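Local coordinates for UPF0342 protein YheA (Bacillus subtilis, PDB 2OEE) that is of unknown function but belongs to the UPF0342 family of helical proteins, related to the YlbF/YmcA group associated with competence control, at residues K39-N44 / Q78-I83. Numbering follows the deposited sequence.
With CA (calcium ion), chain C.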
# COMPACT_ATOMS: atom_id res chain seq x y z
N LYS A 39 -4.31 2.47 -28.40
CA LYS A 39 -5.38 2.03 -27.50
C LYS A 39 -5.51 0.53 -27.55
O LYS A 39 -5.49 -0.13 -26.50
CB LYS A 39 -6.72 2.69 -27.88
CG LYS A 39 -7.90 2.33 -26.93
CD LYS A 39 -9.19 2.90 -27.52
CE LYS A 39 -10.32 2.98 -26.49
NZ LYS A 39 -10.90 1.67 -26.31
N ARG A 40 -5.62 -0.03 -28.77
CA ARG A 40 -5.74 -1.49 -28.96
C ARG A 40 -4.58 -2.30 -28.38
O ARG A 40 -4.80 -3.33 -27.74
CB ARG A 40 -5.96 -1.86 -30.44
CG ARG A 40 -6.12 -3.37 -30.66
CD ARG A 40 -6.23 -3.76 -32.15
NE ARG A 40 -7.14 -2.89 -32.88
CZ ARG A 40 -7.08 -2.69 -34.20
NH1 ARG A 40 -6.14 -3.29 -34.90
NH2 ARG A 40 -7.93 -1.87 -34.78
N MSE A 41 -3.35 -1.84 -28.60
CA MSE A 41 -2.18 -2.52 -28.06
C MSE A 41 -2.16 -2.47 -26.52
O MSE A 41 -1.87 -3.47 -25.87
CB MSE A 41 -0.90 -1.88 -28.63
CG MSE A 41 -0.75 -2.07 -30.14
SE MSE A 41 0.65 -0.88 -30.87
CE MSE A 41 2.16 -1.62 -29.95
N PHE A 42 -2.43 -1.30 -25.97
CA PHE A 42 -2.41 -1.10 -24.51
C PHE A 42 -3.52 -1.94 -23.85
O PHE A 42 -3.30 -2.59 -22.82
CB PHE A 42 -2.55 0.38 -24.16
CG PHE A 42 -2.46 0.69 -22.66
CD1 PHE A 42 -1.26 0.51 -21.98
CD2 PHE A 42 -3.56 1.18 -21.98
CE1 PHE A 42 -1.16 0.81 -20.59
CE2 PHE A 42 -3.48 1.50 -20.60
CZ PHE A 42 -2.28 1.31 -19.91
N GLU A 43 -4.70 -1.95 -24.47
CA GLU A 43 -5.82 -2.75 -23.97
C GLU A 43 -5.56 -4.26 -24.00
O GLU A 43 -5.86 -4.95 -23.04
CB GLU A 43 -7.13 -2.38 -24.67
CG GLU A 43 -7.68 -1.06 -24.18
CD GLU A 43 -8.96 -0.64 -24.88
OE1 GLU A 43 -9.35 -1.29 -25.87
OE2 GLU A 43 -9.55 0.36 -24.45
N ASN A 44 -4.99 -4.76 -25.10
CA ASN A 44 -4.66 -6.18 -25.20
C ASN A 44 -3.59 -6.60 -24.19
O ASN A 44 -3.60 -7.72 -23.66
CB ASN A 44 -4.25 -6.54 -26.64
CG ASN A 44 -3.68 -7.95 -26.76
OD1 ASN A 44 -2.49 -8.12 -27.05
ND2 ASN A 44 -4.52 -8.96 -26.55
N GLN A 78 6.17 -2.30 -25.18
CA GLN A 78 7.38 -1.54 -24.87
C GLN A 78 8.07 -0.93 -26.09
O GLN A 78 8.76 0.09 -25.98
CB GLN A 78 8.33 -2.38 -24.02
CG GLN A 78 7.80 -2.47 -22.62
CD GLN A 78 8.74 -3.16 -21.67
OE1 GLN A 78 9.69 -3.84 -22.09
NE2 GLN A 78 8.46 -3.02 -20.37
N GLN A 79 7.86 -1.53 -27.26
CA GLN A 79 8.43 -0.99 -28.50
C GLN A 79 7.69 0.25 -29.03
O GLN A 79 8.13 0.85 -30.00
CB GLN A 79 8.53 -2.06 -29.60
CG GLN A 79 7.22 -2.31 -30.35
CD GLN A 79 7.42 -2.79 -31.80
OE1 GLN A 79 8.54 -2.76 -32.36
NE2 GLN A 79 6.34 -3.22 -32.41
N HIS A 80 6.57 0.61 -28.40
CA HIS A 80 5.82 1.80 -28.79
C HIS A 80 6.18 2.93 -27.82
O HIS A 80 5.91 2.80 -26.63
CB HIS A 80 4.32 1.51 -28.70
CG HIS A 80 3.46 2.60 -29.28
ND1 HIS A 80 3.09 3.71 -28.55
CD2 HIS A 80 2.88 2.73 -30.50
CE1 HIS A 80 2.32 4.48 -29.30
NE2 HIS A 80 2.20 3.92 -30.49
N GLU A 81 6.77 4.00 -28.33
CA GLU A 81 7.30 5.05 -27.45
C GLU A 81 6.24 5.65 -26.51
O GLU A 81 6.45 5.71 -25.30
CB GLU A 81 8.03 6.14 -28.26
CG GLU A 81 8.61 7.30 -27.40
CD GLU A 81 9.62 6.85 -26.34
OE1 GLU A 81 10.43 5.90 -26.57
OE2 GLU A 81 9.62 7.43 -25.24
N LYS A 82 5.09 6.07 -27.05
CA LYS A 82 4.07 6.75 -26.26
C LYS A 82 3.48 5.81 -25.20
O LYS A 82 3.27 6.22 -24.05
CB LYS A 82 2.95 7.25 -27.14
CG LYS A 82 2.43 8.69 -26.95
CD LYS A 82 3.06 9.53 -25.81
CE LYS A 82 4.07 10.47 -26.50
NZ LYS A 82 4.57 11.66 -25.74
N ILE A 83 3.15 4.59 -25.59
CA ILE A 83 2.65 3.61 -24.60
C ILE A 83 3.69 3.37 -23.50
O ILE A 83 3.34 3.20 -22.32
CB ILE A 83 2.25 2.27 -25.25
CG1 ILE A 83 1.03 2.47 -26.17
CG2 ILE A 83 1.95 1.19 -24.18
CD1 ILE A 83 0.75 1.24 -27.05
CA CA C . 11.27 5.77 -24.32
O HOH W 1 9.30 5.51 -22.81
O HOH W 2 11.03 3.50 -24.91
O HOH W 3 12.32 5.40 -22.27
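Ile83 reaches across to helix 36-48 with both of its branches, touching two successive residues there. Its CD1 lies 3.9 Å from CB of Met41, a selenomethionine, while CG2 of Ile83 lies 4.0 Å from Phe42 CD1, coming at the ring obliquely. The beta-branched chain suits this place because two arms leave CB in different directions: CG1, anti to the carbonyl carbon (chi1 -66°), carries CD1 toward Met41, and CG2 is left for the phenylalanine. Beyond Ile83, Met41 crosses obliquely to His80. A bend at its last torsion (chi3 64°) brings CE to 4.0 Å from CB of His80, and SE stands obliquely to the imidazole, 5.0 Å from the ring centroid, a loose contact of Met-aromatic kind, made here by the selenium that replaces sulfur; the long, flexible methionine chain suits it.

What fixes the imidazole is its own segment. His80 is the N-cap of helix 81-104, and its ND1 accepts from Ile83 N at 3.1 Å in a nearly straight bond (170°) lying close to the ring plane. That bond satisfies an amide of the first helical turn, and the acceptor role implies that ND1 carries no proton here. Ile83 CD1 also sits over one face of the ring, near its rim, so capping and apolar contact lock the same pair together. Ala38 adds a further contact to both residues, Met41 also touches Leu76 of helix 70-78, and Phe42 also touches Val32 of helix 20-34 and Leu86 of helix 81-104.

On the first turn after the cap, Glu81 chelates a calcium ion through both carboxylate oxygens, with three waters also bound. The contact thus joins helix 36-48 to the turn after helix 70-78 and to the first turn of helix 81-104, a histidine N-cap backed by an apolar helix-helix interface in an all-alpha fold.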